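Side-chain contacts in D-alanyl-D-alanine carboxypeptidase DacD (Escherichia coli, PDB 5FSR), which removes the terminal D-alanine from cell-wall peptide precursors as a serine DD-carboxypeptidase and also binds penicillin: residues D75-D79 with S80-T84; K98-P101 with V102-G105; V150-M153 with N154-E158. One frame throughout, in Å; residues are numbered along the deposited sequence.

Interaction 1: residues D75-D79 with S80-T84; sequences DRAID and SHRIT
Ser80 and Arg76 meet where helix 66-79 ends in a Schellman motif, the chain turning back through the positive phi of His81 (74°). Ser80 bonds to Arg76 O twice. Its backbone N continues the helical pattern, and its hydroxyl OG, 2.9 Å from Arg76 O, comes in the carbonyl plane on a lone pair. That second bond depends on a chi1 of 58°, which sets OG between the backbone N and the carbonyl carbon, facing back along the helix.

His81 supplies the inner bond of the motif, N to Ile78 O at 3.1 Å. Its imidazole stays by the helix end, with Asp79 O over one face, 3.6 Å from His81 NE2. Arg82 N reaches Ala77 O at 3.3 Å, a weak and bent bond that closes the motif's outer loop. The Arg82 side chain, bent at chi3, lays its guanidinium across Ala77: one face covers Ala77 CA, and NH2 lies 3.4 Å from Ala77 CB. Beyond it, Tyr156 and Met152 of helix 146-159 also touch Arg82. On the helix itself, Arg76 grips Asp75 OD1 side-on through NE and NH2, while Asp79 makes a long, purely charge-based approach to Arg76.

Ile83 then brings the chain alongside the helix. Its N gives a nearly straight bond to Ala77 O (173°), so that oxygen receives both Ile83 N and the weaker Arg82 N. Ile83 CG1 packs 3.6 Å from Ala77 CB; the side chain crosses that of Ile78 at an angle and also touches Tyr141 and Ile142 of helix 132-143. Thr84 is linked weakly, through a water that donates to Ile78 O and Ile83 O (each 2.8 Å) and accepts from Thr84 OG1.

Interaction 2: residues K98-P101 with V102-G105; sequences KDNP and VFVG
Asn100 and Phe103 are the ends of a beta turn with Pro101 and Val102 at its two corners. Its one hydrogen bond runs from Phe103 N to Asn100 O at 3.0 Å. Both corners have helix-like backbone angles; the ring of Pro101 fixes phi at the first corner, and its CB touches Val102 N. The backbone bond thus closes a tight loop in a stretch without regular helix or strand.

Van der Waals contacts make up the rest. Asn100 and Phe103 run side by side in the same direction, and Asn100 CB touches the ring at CD2 (3.4 Å). This approach is oblique, and the amide and ring planes are 50° apart. Asn100 also lies alongside Val102, whose CG1 comes 3.2 Å from Asn100 OD1. The Val102 chi1 of 62° places CG1 between the backbone N and the carbonyl carbon, and from there the methyl also lies over the centre of the Phe103 ring, 3.8 Å above its plane, a CH-pi type of packing. One methyl thus touches both the amide oxygen and the ring face.

The phenyl ring is the buried part of an otherwise surface turn in the loop between strands 88-90 and 116-118. It rests on Ala97 and Leu173 and against Asn132 and Val136 of helix 132-143, Asn132 belonging to the Ser-X-Asn motif that starts at Ser130, while Val102 touches His171.

Interaction 3: residues V150-M153 with N154-E158; sequences VEMM and NNYAE
Asn154 has chi1 near -70°, with CG anti to its carbonyl carbon, and this leans the amide back over the preceding helical turn beside Val150. There ND2 lies 4.0 Å from Val150 CG1, the two side chains running in the same direction. Tyr156 does likewise with chi1 -81°: its ring bends back over the turn, and ring carbon CD2 comes 3.1 Å from Met152 O, obliquely to the ring. The Met152 methyl CE is a loose neighbour of the ring, 4.5 Å from Tyr156 CE2.

Beneath these side chains helix 146-159 runs with regular i to i+4 bonds, among them Asn155 N to Glu151 O at 2.9 Å. The Asn155 amide lies near Glu151 O, but its side chain was modelled in two conformers and its placing is doubtful.

Met153 is buried and packs against Thr66 and Thr70 of helix 66-79.

The Asn154 amide is not spent on Val150 or its carbonyl; OD1 accepts from Phe167 N, which ties the helix to the following loop. Backbone bonds thus hold the turn, while the Asn154 amide packs beside Val150 and spends its oxygen on Phe167 N.

How the interactions relate
Interactions 1 and 3 meet directly, their centres about 16 Å apart: Arg82 NH2 packs 3.2 Å from Met152 CE, and Tyr156 OH lies 3.3 Å from Arg76 CB. The end of helix 66-79 and the loop after it thus pack on helix 146-159. Interaction 2 touches neither, its nearest atoms being about 18 Å from interaction 1 and about 12 Å from interaction 3. Interactions 2 and 3 each approach the probable catalytic residues: between side chains, Phe103 lies about 8 Å from Lys67 and about 10 Å from Ser130, Met153 about 7 Å from Lys67 and about 11 Å from Ser64. Interaction 1 lies away from these, at the far end of the helix bearing Lys67.

Interaction 1: residues D75-D79 with S80-T84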
ATOM      1  N   ASP A  75       1.263  -2.293 -12.776  1.00 20.81           N
ATOM      2  CA  ASP A  75       1.077  -0.837 -12.827  1.00 21.35           C
ATOM      3  C   ASP A  75       2.233  -0.134 -13.531  1.00 22.20           C
ATOM      4  O   ASP A  75       2.012   0.717 -14.392  1.00 23.03           O
ATOM      5  CB  ASP A  75       0.885  -0.292 -11.396  1.00 20.99           C
ATOM      6  CG  ASP A  75       0.777   1.224 -11.338  1.00 21.46           C
ATOM      7  OD1 ASP A  75       1.794   1.912 -11.613  1.00 22.03           O
ATOM      8  OD2 ASP A  75      -0.312   1.717 -10.983  1.00 21.37           O
ATOM      9  N   ARG A  76       3.456  -0.468 -13.152  1.00 22.36           N
ATOM     10  CA  ARG A  76       4.647   0.220 -13.708  1.00 23.79           C
ATOM     11  C   ARG A  76       4.877  -0.168 -15.154  1.00 24.91           C
ATOM     12  O   ARG A  76       5.367   0.634 -15.937  1.00 25.99           O
ATOM     13  CB  ARG A  76       5.911  -0.093 -12.902  1.00 24.00           C
ATOM     14  CG  ARG A  76       5.885   0.323 -11.425  1.00 23.36           C
ATOM     15  CD  ARG A  76       5.954   1.827 -11.267  1.00 24.00           C
ATOM     16  NE  ARG A  76       4.615   2.422 -11.322  1.00 23.78           N
ATOM     17  CZ  ARG A  76       4.375   3.725 -11.359  1.00 24.55           C
ATOM     18  NH1 ARG A  76       5.385   4.602 -11.395  1.00 25.83           N
ATOM     19  NH2 ARG A  76       3.129   4.161 -11.390  1.00 24.43           N
ATOM     20  N   ALA A  77       4.488  -1.404 -15.520  1.00 24.85           N
ATOM     21  CA  ALA A  77       4.516  -1.825 -16.923  1.00 25.83           C
ATOM     22  C   ALA A  77       3.541  -1.025 -17.768  1.00 26.54           C
ATOM     23  O   ALA A  77       3.867  -0.634 -18.863  1.00 27.74           O
ATOM     24  CB  ALA A  77       4.265  -3.317 -17.039  1.00 25.57           C
ATOM     25  N   ILE A  78       2.364  -0.718 -17.230  1.00 26.32           N
ATOM     26  CA  ILE A  78       1.401   0.175 -17.933  1.00 27.49           C
ATOM     27  C   ILE A  78       1.898   1.636 -18.014  1.00 28.96           C
ATOM     28  O   ILE A  78       1.775   2.300 -19.026  1.00 30.01           O
ATOM     29  CB  ILE A  78       0.015   0.155 -17.260  1.00 26.68           C
ATOM     30  CG1 ILE A  78      -0.545  -1.279 -17.285  1.00 26.19           C
ATOM     31  CG2 ILE A  78      -0.952   1.091 -17.983  1.00 27.77           C
ATOM     32  CD1 ILE A  78      -1.715  -1.536 -16.369  1.00 25.44           C
ATOM     33  N   ASP A  79       2.465   2.117 -16.914  1.00 29.17           N
ATOM     34  CA  ASP A  79       2.882   3.500 -16.787  1.00 30.67           C
ATOM     35  C   ASP A  79       4.024   3.880 -17.772  1.00 32.79           C
ATOM     36  O   ASP A  79       4.030   4.985 -18.302  1.00 34.12           O
ATOM     37  CB  ASP A  79       3.270   3.742 -15.335  1.00 29.89           C
ATOM     38  CG  ASP A  79       3.751   5.137 -15.099  1.00 31.03           C
ATOM     39  OD1 ASP A  79       2.921   6.064 -14.963  1.00 31.30           O
ATOM     40  OD2 ASP A  79       4.975   5.280 -15.079  1.00 31.87           O
ATOM     41  N   SER A  80       4.941   2.942 -18.032  1.00 33.39           N
ATOM     42  CA  SER A  80       6.024   3.095 -19.036  1.00 35.63           C
ATOM     43  C   SER A  80       5.658   2.682 -20.499  1.00 37.29           C
ATOM     44  O   SER A  80       6.511   2.743 -21.388  1.00 38.81           O
ATOM     45  CB  SER A  80       7.217   2.247 -18.590  1.00 35.52           C
ATOM     46  OG  SER A  80       6.839   0.875 -18.458  1.00 34.44           O
ATOM     47  N   HIS A  81       4.411   2.244 -20.721  1.00 37.09           N
ATOM     48  CA  HIS A  81       3.824   1.981 -22.054  1.00 38.71           C
ATOM     49  C   HIS A  81       4.353   0.695 -22.705  1.00 39.28           C
ATOM     50  O   HIS A  81       4.172   0.486 -23.893  1.00 40.23           O
ATOM     51  CB  HIS A  81       4.015   3.172 -23.012  1.00 41.14           C
ATOM     52  CG  HIS A  81       3.591   4.493 -22.446  1.00 41.49           C
ATOM     53  ND1 HIS A  81       2.285   4.934 -22.483  1.00 41.62           N
ATOM     54  CD2 HIS A  81       4.304   5.487 -21.872  1.00 41.94           C
ATOM     55  CE1 HIS A  81       2.205   6.134 -21.947  1.00 41.76           C
ATOM     56  NE2 HIS A  81       3.416   6.493 -21.568  1.00 42.34           N
ATOM     57  N   ARG A  82       4.996  -0.149 -21.900  1.00 38.98           N
ATOM     58  CA  ARG A  82       5.491  -1.454 -22.320  1.00 39.58           C
ATOM     59  C   ARG A  82       4.300  -2.412 -22.494  1.00 38.71           C
ATOM     60  O   ARG A  82       4.347  -3.286 -23.366  1.00 39.03           O
ATOM     61  CB  ARG A  82       6.484  -2.022 -21.278  1.00 39.40           C
ATOM     62  CG  ARG A  82       7.788  -1.223 -21.135  1.00 41.06           C
ATOM     63  CD  ARG A  82       8.846  -1.865 -20.192  1.00 41.16           C
ATOM     64  NE  ARG A  82       8.280  -2.581 -19.029  1.00 39.89           N
ATOM     65  CZ  ARG A  82       8.221  -2.172 -17.746  1.00 39.38           C
ATOM     66  NH1 ARG A  82       8.710  -0.996 -17.352  1.00 40.01           N
ATOM     67  NH2 ARG A  82       7.656  -2.975 -16.815  1.00 37.90           N
ATOM     68  N   ILE A  83       3.269  -2.256 -21.644  1.00 36.86           N
ATOM     69  CA  ILE A  83       1.942  -2.866 -21.861  1.00 36.34           C
ATOM     70  C   ILE A  83       0.813  -1.828 -21.751  1.00 36.01           C
ATOM     71  O   ILE A  83       1.054  -0.657 -21.456  1.00 36.61           O
ATOM     72  CB  ILE A  83       1.670  -4.088 -20.931  1.00 34.99           C
ATOM     73  CG1 ILE A  83       1.676  -3.684 -19.449  1.00 33.62           C
ATOM     74  CG2 ILE A  83       2.667  -5.216 -21.221  1.00 35.32           C
ATOM     75  CD1 ILE A  83       1.142  -4.766 -18.513  1.00 32.55           C
ATOM     76  N   THR A  84      -0.407  -2.289 -22.014  1.00 35.51           N
ATOM     77  CA  THR A  84      -1.636  -1.492 -22.018  1.00 35.30           C
ATOM     78  C   THR A  84      -2.674  -2.409 -21.382  1.00 33.53           C
ATOM     79  O   THR A  84      -2.507  -3.617 -21.482  1.00 32.83           O
ATOM     80  CB  THR A  84      -1.996  -1.106 -23.477  1.00 37.57           C
ATOM     81  OG1 THR A  84      -1.514   0.217 -23.768  1.00 38.65           O
ATOM     82  CG2 THR A  84      -3.475  -1.168 -23.779  1.00 38.20           C
TER
HETATM   83  O   HOH W   1       0.346   2.039 -21.451  1.00 30.98           O

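Interaction 2: residues K98-P101 with V102-G105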
ATOM      1  N   LYS A  98      -5.315 -26.776 -12.812  1.00 47.58           N
ATOM      2  CA  LYS A  98      -5.278 -28.207 -13.137  1.00 51.13           C
ATOM      3  C   LYS A  98      -3.815 -28.612 -13.404  1.00 52.02           C
ATOM      4  O   LYS A  98      -3.110 -27.932 -14.149  1.00 50.50           O
ATOM      5  CB  LYS A  98      -6.146 -28.516 -14.363  1.00 52.17           C
ATOM      6  CG  LYS A  98      -6.364 -30.008 -14.608  1.00 55.19           C
ATOM      7  CD  LYS A  98      -6.173 -30.390 -16.080  1.00 56.06           C
ATOM      8  CE  LYS A  98      -6.815 -31.735 -16.417  1.00 59.16           C
ATOM      9  NZ  LYS A  98      -8.307 -31.675 -16.332  1.00 60.19           N
ATOM     10  N   ASP A  99      -3.348 -29.662 -12.731  1.00 55.04           N
ATOM     11  CA  ASP A  99      -1.986 -30.216 -12.935  1.00 57.19           C
ATOM     12  C   ASP A  99      -0.857 -29.480 -12.192  1.00 56.53           C
ATOM     13  O   ASP A  99       0.256 -30.017 -12.159  1.00 57.97           O
ATOM     14  CB  ASP A  99      -1.615 -30.422 -14.458  1.00 58.43           C
ATOM     15  CG  ASP A  99      -0.803 -29.216 -15.102  1.00 57.30           C
ATOM     16  OD1 ASP A  99       0.435 -29.105 -14.883  1.00 58.10           O
ATOM     17  OD2 ASP A  99      -1.388 -28.406 -15.870  1.00 56.38           O
ATOM     18  N   ASN A 100      -1.115 -28.283 -11.628  1.00 54.42           N
ATOM     19  CA  ASN A 100      -0.120 -27.529 -10.849  1.00 53.12           C
ATOM     20  C   ASN A 100      -0.359 -27.664  -9.321  1.00 53.45           C
ATOM     21  O   ASN A 100      -1.188 -26.940  -8.765  1.00 53.01           O
ATOM     22  CB  ASN A 100      -0.137 -26.037 -11.247  1.00 51.13           C
ATOM     23  CG  ASN A 100       1.072 -25.621 -12.062  1.00 50.73           C
ATOM     24  OD1 ASN A 100       2.162 -25.381 -11.515  1.00 51.57           O
ATOM     25  ND2 ASN A 100       0.884 -25.506 -13.367  1.00 50.30           N
ATOM     26  N   PRO A 101       0.349 -28.591  -8.637  1.00 54.83           N
ATOM     27  CA  PRO A 101       0.201 -28.687  -7.180  1.00 54.90           C
ATOM     28  C   PRO A 101       0.501 -27.394  -6.420  1.00 52.54           C
ATOM     29  O   PRO A 101      -0.039 -27.202  -5.329  1.00 53.05           O
ATOM     30  CB  PRO A 101       1.198 -29.792  -6.782  1.00 57.37           C
ATOM     31  CG  PRO A 101       1.912 -30.192  -8.029  1.00 57.90           C
ATOM     32  CD  PRO A 101       1.058 -29.771  -9.174  1.00 56.76           C
ATOM     33  N   VAL A 102       1.354 -26.536  -6.981  1.00 50.08           N
ATOM     34  CA  VAL A 102       1.617 -25.209  -6.409  1.00 47.91           C
ATOM     35  C   VAL A 102       0.290 -24.512  -6.068  1.00 46.62           C
ATOM     36  O   VAL A 102       0.193 -23.896  -5.006  1.00 46.90           O
ATOM     37  CB  VAL A 102       2.549 -24.319  -7.297  1.00 46.46           C
ATOM     38  CG1 VAL A 102       1.939 -24.027  -8.662  1.00 45.58           C
ATOM     39  CG2 VAL A 102       2.915 -23.010  -6.598  1.00 45.18           C
ATOM     40  N   PHE A 103      -0.732 -24.653  -6.925  1.00 45.81           N
ATOM     41  CA  PHE A 103      -1.999 -23.894  -6.785  1.00 44.23           C
ATOM     42  C   PHE A 103      -3.116 -24.465  -5.878  1.00 45.46           C
ATOM     43  O   PHE A 103      -3.888 -23.684  -5.322  1.00 43.91           O
ATOM     44  CB  PHE A 103      -2.612 -23.585  -8.170  1.00 43.25           C
ATOM     45  CG  PHE A 103      -1.763 -22.689  -9.045  1.00 41.33           C
ATOM     46  CD1 PHE A 103      -1.265 -21.513  -8.569  1.00 39.57           C
ATOM     47  CD2 PHE A 103      -1.508 -23.023 -10.369  1.00 41.67           C
ATOM     48  CE1 PHE A 103      -0.494 -20.700  -9.368  1.00 38.44           C
ATOM     49  CE2 PHE A 103      -0.736 -22.213 -11.172  1.00 40.43           C
ATOM     50  CZ  PHE A 103      -0.226 -21.047 -10.667  1.00 38.71           C
ATOM     51  N   VAL A 104      -3.237 -25.790  -5.733  1.00 47.78           N
ATOM     52  CA  VAL A 104      -4.481 -26.361  -5.149  1.00 49.25           C
ATOM     53  C   VAL A 104      -4.679 -25.864  -3.701  1.00 48.96           C
ATOM     54  O   VAL A 104      -3.736 -25.852  -2.892  1.00 49.51           O
ATOM     55  CB  VAL A 104      -4.554 -27.897  -5.238  1.00 51.95           C
ATOM     56  CG1 VAL A 104      -5.642 -28.434  -4.316  1.00 54.01           C
ATOM     57  CG2 VAL A 104      -4.798 -28.352  -6.674  1.00 52.46           C
ATOM     58  N   GLY A 105      -5.899 -25.418  -3.394  1.00 48.19           N
ATOM     59  CA  GLY A 105      -6.205 -24.823  -2.082  1.00 47.60           C
ATOM     60  C   GLY A 105      -6.159 -23.311  -2.100  1.00 44.69           C
ATOM     61  O   GLY A 105      -6.872 -22.654  -1.336  1.00 45.23           O
TER

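Interaction 3: residues V150-M153 with N154-E158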
ATOM      1  N   VAL A 150      10.265 -11.826 -10.903  1.00 28.49           N
ATOM      2  CA  VAL A 150      10.777 -11.742  -9.535  1.00 28.92           C
ATOM      3  C   VAL A 150      12.037 -10.853  -9.519  1.00 30.27           C
ATOM      4  O   VAL A 150      12.361 -10.211  -8.496  1.00 30.16           O
ATOM      5  CB  VAL A 150      11.084 -13.150  -8.964  1.00 29.87           C
ATOM      6  CG1 VAL A 150      11.568 -13.087  -7.526  1.00 30.08           C
ATOM      7  CG2 VAL A 150       9.836 -14.043  -9.029  1.00 29.32           C
ATOM      8  N   GLU A 151      12.748 -10.830 -10.641  1.00 31.64           N
ATOM      9  CA  GLU A 151      13.884  -9.944 -10.790  1.00 33.17           C
ATOM     10  C   GLU A 151      13.369  -8.519 -10.769  1.00 32.13           C
ATOM     11  O   GLU A 151      13.950  -7.707 -10.076  1.00 32.54           O
ATOM     12  CB  GLU A 151      14.639 -10.209 -12.075  1.00 35.03           C
ATOM     13  CG  GLU A 151      16.129  -9.920 -12.012  1.00 37.36           C
ATOM     14  CD  GLU A 151      16.910 -10.772 -13.011  1.00 39.53           C
ATOM     15  OE1 GLU A 151      16.303 -11.327 -13.953  1.00 39.31           O
ATOM     16  OE2 GLU A 151      18.135 -10.885 -12.847  1.00 41.84           O
ATOM     17  N   MET A 152      12.290  -8.252 -11.511  1.00 30.80           N
ATOM     18  CA  MET A 152      11.628  -6.948 -11.518  1.00 30.03           C
ATOM     19  C   MET A 152      10.989  -6.589 -10.185  1.00 28.38           C
ATOM     20  O   MET A 152      10.985  -5.430  -9.810  1.00 28.43           O
ATOM     21  CB  MET A 152      10.531  -6.875 -12.594  1.00 29.92           C
ATOM     22  CG  MET A 152      10.984  -7.045 -14.041  1.00 31.71           C
ATOM     23  SD  MET A 152       9.567  -7.162 -15.131  1.00 31.99           S
ATOM     24  CE  MET A 152       9.083  -5.447 -15.302  1.00 31.63           C
ATOM     25  N   MET A 153      10.399  -7.567  -9.499  1.00 27.25           N
ATOM     26  CA  MET A 153       9.840  -7.350  -8.164  1.00 25.79           C
ATOM     27  C   MET A 153      10.897  -6.903  -7.146  1.00 26.14           C
ATOM     28  O   MET A 153      10.613  -6.131  -6.253  1.00 25.05           O
ATOM     29  CB  MET A 153       9.175  -8.628  -7.633  1.00 25.25           C
ATOM     30  CG  MET A 153       7.914  -9.080  -8.343  1.00 24.39           C
ATOM     31  SD  MET A 153       7.413 -10.714  -7.760  1.00 24.33           S
ATOM     32  CE  MET A 153       6.463 -10.307  -6.326  1.00 23.59           C
ATOM     33  N   ASN A 154      12.095  -7.463  -7.272  1.00 27.74           N
ATOM     34  CA  ASN A 154      13.240  -7.140  -6.424  1.00 28.75           C
ATOM     35  C   ASN A 154      13.894  -5.841  -6.820  1.00 29.20           C
ATOM     36  O   ASN A 154      14.337  -5.092  -5.929  1.00 29.76           O
ATOM     37  CB  ASN A 154      14.229  -8.311  -6.344  1.00 30.42           C
ATOM     38  CG  ASN A 154      13.649  -9.468  -5.552  1.00 30.36           C
ATOM     39  OD1 ASN A 154      12.682  -9.273  -4.864  1.00 29.42           O
ATOM     40  ND2 ASN A 154      14.202 -10.663  -5.669  1.00 31.94           N
ATOM     41  N   ASN A 155      13.899  -5.534  -8.115  1.00 29.30           N
ATOM     42  CA  ASN A 155      14.324  -4.210  -8.592  1.00 29.95           C
ATOM     43  C   ASN A 155      13.412  -3.057  -8.095  1.00 28.81           C
ATOM     44  O   ASN A 155      13.898  -1.959  -7.840  1.00 29.29           O
ATOM     45  CB  ASN A 155      14.414  -4.163 -10.120  0.50 30.55           C
ATOM     46  CG  ASN A 155      15.468  -5.106 -10.678  0.50 32.21           C
ATOM     47  OD1 ASN A 155      16.430  -5.448 -10.007  0.50 33.19           O
ATOM     48  ND2 ASN A 155      15.271  -5.541 -11.916  0.50 32.54           N
ATOM     49  N   TYR A 156      12.120  -3.314  -7.928  1.00 27.44           N
ATOM     50  CA  TYR A 156      11.184  -2.263  -7.516  1.00 26.45           C
ATOM     51  C   TYR A 156      11.124  -2.178  -5.995  1.00 26.27           C
ATOM     52  O   TYR A 156      10.832  -1.127  -5.471  1.00 26.01           O
ATOM     53  CB  TYR A 156       9.779  -2.456  -8.110  1.00 25.26           C
ATOM     54  CG  TYR A 156       9.607  -1.983  -9.556  1.00 25.63           C
ATOM     55  CD1 TYR A 156       9.661  -0.616  -9.892  1.00 25.93           C
ATOM     56  CD2 TYR A 156       9.385  -2.911 -10.588  1.00 25.78           C
ATOM     57  CE1 TYR A 156       9.499  -0.186 -11.205  1.00 26.70           C
ATOM     58  CE2 TYR A 156       9.229  -2.504 -11.918  1.00 26.50           C
ATOM     59  CZ  TYR A 156       9.270  -1.148 -12.232  1.00 27.04           C
ATOM     60  OH  TYR A 156       9.102  -0.780 -13.559  1.00 27.69           O
ATOM     61  N   ALA A 157      11.416  -3.254  -5.284  1.00 26.60           N
ATOM     62  CA  ALA A 157      11.661  -3.126  -3.849  1.00 26.92           C
ATOM     63  C   ALA A 157      12.938  -2.308  -3.601  1.00 28.43           C
ATOM     64  O   ALA A 157      12.959  -1.490  -2.717  1.00 28.49           O
ATOM     65  CB  ALA A 157      11.769  -4.488  -3.197  1.00 27.17           C
ATOM     66  N   GLU A 158      13.978  -2.520  -4.399  1.00 30.17           N
ATOM     67  CA  GLU A 158      15.247  -1.796  -4.221  1.00 32.29           C
ATOM     68  C   GLU A 158      15.132  -0.308  -4.600  1.00 32.32           C
ATOM     69  O   GLU A 158      15.627   0.526  -3.857  1.00 32.73           O
ATOM     70  CB  GLU A 158      16.430  -2.502  -4.934  1.00 34.15           C
ATOM     71  CG  GLU A 158      17.767  -1.757  -4.879  1.00 36.38           C
ATOM     72  CD  GLU A 158      18.996  -2.665  -5.026  1.00 39.06           C
ATOM     73  OE1 GLU A 158      18.877  -3.777  -5.634  1.00 39.31           O
ATOM     74  OE2 GLU A 158      20.100  -2.271  -4.540  1.00 41.19           O
TER
HETATM   75  O   HOH W   2      16.856  -7.724  -9.311  1.00 23.19           O